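Local coordinates for protein lasso peptide isopeptidase AtxE2 (Asticcacaulis excentricus, PDB 5TXE) that hydrolyses the isopeptide bond of the lasso peptides astexin-2 and astexin-3, recognising their knotted structure, chiefly the loop, and converting them to linear peptides, at residues F443-G447 with T448-N452; A644-L647 with A648-R652. The protein carries 1 engineered substitution. All blocks are in the same frame, centred on the assembly; numbering follows the deposited sequence.

Contact 1. Residues F443-G447 with T448-N452; sequences FLRGG and TGDEN
Thr448 follows Gly447 into a type II beta turn, Gly447 to Asp450, and opens a local contact in which the chain folds back on Arg445-Gly447. Its OG1 bonds to the backbone N of Tyr438, the residue that stabilises the alkoxide intermediate, and its side chain packs on the bound peptide. Gly449, with positive phi (79°), takes the third position of the turn, which closes as Asp450 N donates to Gly447 O at 3.0 Å from above the carbonyl plane. Asp450 has CG anti to its N (chi1 -170°), which carries the carboxylate back over Gly446 and the Arg445 methylenes: OD1 stands 3.4 Å from Gly446 CA, and OD2 lies 3.4 Å from Arg445 CD. The charges are not in direct contact; water 1 bridges them, donating to Asp450 OD2 (2.6 Å) and accepting from Arg445 NH1, which also bonds to Leu46 O. OD1 is taken by Tyr650 OH. Replacing the aspartate with an alanine is likely to leave the Tyr650 hydroxyl and the bridging water without their carboxylate partner. Glu451 N (3.0 Å) and Asn452 N (2.9 Å) both donate to Gly446 O, from opposite faces of its plane, and water 2 adds a third donor to this oxygen while accepting from Asn452 ND2. A side chain at Gly446 would run into Asp450 OD1. The buried loop joins strand 431-436 to helix 454-459, with Glu451 and Asn452 packed on helix 643-662 and Phe443 and Leu444 on helix 454-459.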
loop_
_atom_site.group_PDB
_atom_site.type_symbol
_atom_site.label_atom_id
_atom_site.label_comp_id
_atom_site.label_asym_id
_atom_site.label_seq_id
_atom_site.Cartn_x
_atom_site.Cartn_y
_atom_site.Cartn_z
ATOM N N PHE A 443 2.123 6.104 9.642
ATOM C CA PHE A 443 3.324 5.872 10.413
ATOM C C PHE A 443 4.550 5.944 9.493
ATOM O O PHE A 443 4.524 5.434 8.402
ATOM C CB PHE A 443 3.213 4.543 11.144
ATOM C CG PHE A 443 4.451 4.138 11.817
ATOM C CD1 PHE A 443 5.056 4.976 12.759
ATOM C CD2 PHE A 443 5.078 2.897 11.487
ATOM C CE1 PHE A 443 6.281 4.612 13.362
ATOM C CE2 PHE A 443 6.283 2.520 12.103
ATOM C CZ PHE A 443 6.888 3.377 13.044
ATOM N N LEU A 444 5.574 6.649 9.918
ATOM C CA LEU A 444 6.824 6.740 9.147
ATOM C C LEU A 444 7.600 5.449 9.289
ATOM O O LEU A 444 8.332 5.274 10.256
ATOM C CB LEU A 444 7.643 7.899 9.666
ATOM C CG LEU A 444 6.958 9.279 9.476
ATOM C CD1 LEU A 444 7.797 10.358 10.122
ATOM C CD2 LEU A 444 6.697 9.639 8.043
ATOM N N ARG A 445 7.378 4.510 8.365
ATOM C CA ARG A 445 7.965 3.170 8.456
ATOM C C ARG A 445 9.016 3.086 7.339
ATOM O O ARG A 445 10.172 3.465 7.583
ATOM C CB ARG A 445 6.867 2.125 8.366
ATOM C CG ARG A 445 7.266 0.669 8.472
ATOM C CD ARG A 445 6.159 -0.383 8.393
ATOM N NE ARG A 445 5.288 -0.463 9.531
ATOM C CZ ARG A 445 5.453 -1.306 10.528
ATOM N NH1 ARG A 445 6.515 -2.082 10.608
ATOM N NH2 ARG A 445 4.566 -1.307 11.474
ATOM N N GLY A 446 8.632 2.677 6.130
ATOM C CA GLY A 446 9.617 2.508 5.038
ATOM C C GLY A 446 9.206 3.181 3.746
ATOM O O GLY A 446 9.758 2.909 2.672
ATOM N N GLY A 447 8.234 4.088 3.830
ATOM C CA GLY A 447 7.697 4.720 2.627
ATOM C C GLY A 447 6.940 3.699 1.834
ATOM O O GLY A 447 6.627 2.631 2.349
ATOM N N THR A 448 6.643 3.973 0.577
ATOM C CA THR A 448 5.800 3.057 -0.165
ATOM C C THR A 448 6.527 1.758 -0.340
ATOM O O THR A 448 7.708 1.719 -0.721
ATOM C CB THR A 448 5.452 3.637 -1.540
ATOM O OG1 THR A 448 4.805 4.889 -1.337
ATOM C CG2 THR A 448 4.524 2.735 -2.265
ATOM N N GLY A 449 5.831 0.678 -0.044
ATOM C CA GLY A 449 6.433 -0.662 -0.127
ATOM C C GLY A 449 7.322 -1.067 1.012
ATOM O O GLY A 449 7.872 -2.155 1.017
ATOM N N ASP A 450 7.457 -0.206 1.990
ATOM C CA ASP A 450 8.282 -0.460 3.166
ATOM C C ASP A 450 9.717 -0.895 2.821
ATOM O O ASP A 450 10.157 -1.991 3.168
ATOM C CB ASP A 450 7.585 -1.470 4.129
ATOM C CG ASP A 450 8.326 -1.565 5.494
ATOM O OD1 ASP A 450 9.358 -0.835 5.641
ATOM O OD2 ASP A 450 7.931 -2.397 6.358
ATOM N N GLU A 451 10.437 -0.014 2.130
ATOM C CA GLU A 451 11.760 -0.324 1.600
ATOM C C GLU A 451 12.845 0.588 2.175
ATOM O O GLU A 451 14.030 0.256 2.097
ATOM C CB GLU A 451 11.814 0.041 0.114
ATOM C CG GLU A 451 11.597 -0.964 -0.943
ATOM C CD GLU A 451 12.495 -2.216 -0.923
ATOM O OE1 GLU A 451 13.482 -2.391 -1.766
ATOM O OE2 GLU A 451 12.053 -3.075 -0.130
ATOM N N ASN A 452 12.470 1.790 2.592
ATOM C CA ASN A 452 13.469 2.793 2.930
ATOM C C ASN A 452 13.209 3.318 4.310
ATOM O O ASN A 452 12.246 4.049 4.509
ATOM C CB ASN A 452 13.453 3.911 1.905
ATOM C CG ASN A 452 13.912 3.423 0.523
ATOM O OD1 ASN A 452 15.099 3.292 0.288
ATOM N ND2 ASN A 452 12.950 3.106 -0.365
HETATM O O HOH W 1 8.836 -2.684 8.807
HETATM O O HOH W 2 10.063 3.329 0.023
#

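Contact 2. Residues A644-L647 with A648-R652; sequences AHRL and AVYNR
The contact between Ala644-Leu647 and Ala648-Arg652 is one of successive turns within helix 643-662, which follows the last strand of the mixed eight-stranded sheet, in the prolyl oligopeptidase family region. Four i to i+4 backbone bonds establish the helix; the straightest runs from Tyr650 N to Arg646 O, 2.9 Å with 179° at the hydrogen. The same pair carries the main side-chain contact. Arg646 CG lies over one face of the Tyr650 ring as a CH-pi contact, 3.9 Å from the centroid and 22° off the normal, while Arg646 CD reaches 3.6 Å from Tyr650 OH. The ring contact follows from an extended first torsion of Arg646, which lays CG over the ring face, and a bend at chi3 directs the guanidinium to Asp450 O and Gly449 O, with Tyr650 OH at its edge; the guanidinium and ring planes stand 66° apart. One residue further along, Leu647 CD1 packs 3.7 Å from ND2 of Asn651, a turn ahead, their side chains crossing at an angle. Val649 CG2 lies 3.2 Å from His645 O. Around the helix, Leu647, Tyr650 and Asn651 meet helix 40-44, Ala648 and Val649 rest on Tyr633 of strand 628-633, and Arg652 touches helix 672-684.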
loop_
_atom_site.group_PDB
_atom_site.type_symbol
_atom_site.label_atom_id
_atom_site.label_comp_id
_atom_site.label_asym_id
_atom_site.label_seq_id
_atom_site.Cartn_x
_atom_site.Cartn_y
_atom_site.Cartn_z
ATOM N N ALA A 644 13.838 -11.203 6.537
ATOM C CA ALA A 644 15.300 -11.107 6.459
ATOM C C ALA A 644 15.691 -10.225 5.296
ATOM O O ALA A 644 16.636 -9.444 5.365
ATOM C CB ALA A 644 15.931 -12.480 6.312
ATOM N N HIS A 645 14.930 -10.344 4.226
ATOM C CA HIS A 645 15.224 -9.520 3.069
ATOM C C HIS A 645 15.020 -8.045 3.369
ATOM O O HIS A 645 15.822 -7.194 2.940
ATOM C CB HIS A 645 14.348 -9.891 1.904
ATOM C CG HIS A 645 14.651 -11.212 1.317
ATOM N ND1 HIS A 645 13.822 -11.818 0.400
ATOM C CD2 HIS A 645 15.707 -12.035 1.479
ATOM C CE1 HIS A 645 14.352 -12.969 0.037
ATOM N NE2 HIS A 645 15.466 -13.150 0.726
ATOM N N ARG A 646 13.900 -7.732 4.003
ATOM C CA ARG A 646 13.593 -6.328 4.313
ATOM C C ARG A 646 14.656 -5.749 5.182
ATOM O O ARG A 646 15.125 -4.647 4.941
ATOM C CB ARG A 646 12.241 -6.219 4.982
ATOM C CG ARG A 646 11.888 -4.819 5.547
ATOM C CD ARG A 646 10.373 -4.636 5.748
ATOM N NE ARG A 646 9.728 -4.369 4.458
ATOM C CZ ARG A 646 9.009 -5.235 3.754
ATOM N NH1 ARG A 646 8.687 -6.463 4.221
ATOM N NH2 ARG A 646 8.592 -4.863 2.555
ATOM N N LEU A 647 15.093 -6.495 6.196
ATOM C CA LEU A 647 16.126 -5.988 7.062
ATOM C C LEU A 647 17.418 -5.720 6.324
ATOM O O LEU A 647 18.107 -4.751 6.583
ATOM C CB LEU A 647 16.356 -6.963 8.233
ATOM C CG LEU A 647 17.477 -6.550 9.195
ATOM C CD1 LEU A 647 17.184 -5.204 9.799
ATOM C CD2 LEU A 647 17.657 -7.567 10.335
ATOM N N ALA A 648 17.757 -6.610 5.388
ATOM C CA ALA A 648 18.973 -6.488 4.614
ATOM C C ALA A 648 18.867 -5.304 3.656
ATOM O O ALA A 648 19.803 -4.592 3.476
ATOM C CB ALA A 648 19.181 -7.762 3.848
ATOM N N VAL A 649 17.695 -5.066 3.107
ATOM C CA VAL A 649 17.458 -3.892 2.299
ATOM C C VAL A 649 17.648 -2.583 3.122
ATOM O O VAL A 649 18.384 -1.690 2.720
ATOM C CB VAL A 649 16.048 -3.935 1.720
ATOM C CG1 VAL A 649 15.663 -2.590 1.063
ATOM C CG2 VAL A 649 15.995 -5.004 0.650
ATOM N N TYR A 650 16.982 -2.509 4.282
ATOM C CA TYR A 650 17.150 -1.400 5.222
ATOM C C TYR A 650 18.614 -1.117 5.473
ATOM O O TYR A 650 19.074 0.023 5.348
ATOM C CB TYR A 650 16.538 -1.713 6.573
ATOM C CG TYR A 650 15.029 -1.667 6.712
ATOM C CD1 TYR A 650 14.171 -1.226 5.699
ATOM C CD2 TYR A 650 14.442 -2.047 7.917
ATOM C CE1 TYR A 650 12.777 -1.216 5.871
ATOM C CE2 TYR A 650 13.068 -1.982 8.117
ATOM C CZ TYR A 650 12.243 -1.554 7.112
ATOM O OH TYR A 650 10.923 -1.488 7.407
ATOM N N ASN A 651 19.366 -2.153 5.821
ATOM C CA ASN A 651 20.767 -1.952 6.228
ATOM C C ASN A 651 21.672 -1.549 5.090
ATOM O O ASN A 651 22.550 -0.711 5.270
ATOM C CB ASN A 651 21.325 -3.206 6.849
ATOM C CG ASN A 651 20.881 -3.361 8.286
ATOM O OD1 ASN A 651 20.801 -2.400 9.003
ATOM N ND2 ASN A 651 20.626 -4.564 8.705
ATOM N N ARG A 652 21.470 -2.128 3.910
ATOM C CA ARG A 652 22.303 -1.763 2.816
ATOM C C ARG A 652 21.974 -0.336 2.330
ATOM O O ARG A 652 22.834 0.373 1.806
ATOM C CB ARG A 652 22.151 -2.780 1.691
ATOM C CG ARG A 652 23.210 -2.611 0.612
ATOM C CD ARG A 652 22.987 -3.630 -0.514
ATOM N NE ARG A 652 23.469 -4.976 -0.184
ATOM C CZ ARG A 652 22.697 -6.014 0.114
ATOM N NH1 ARG A 652 21.430 -5.892 0.203
ATOM N NH2 ARG A 652 23.242 -7.190 0.380
#

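How the contacts relate
From the N terminus, contact 1 comes first, folding the loop between strand 431-436 and helix 454-459 back on itself; contact 2 opens almost two hundred residues later, within helix 643-662. The two are in series, neither nested nor crossed, and each is closed by local bonds. In space they meet directly, their centres 12 Å apart: the arginine and tyrosine that pair along the helix both bond to the turn, one through backbone carbonyls and the other through the carboxylate. Val649 CG1 packs against Glu451 O beside them. The late helix thereby grips the turn whose Thr448 side chain lies near Tyr438 and position 527, where the nucleophile is replaced by an engineered alanine.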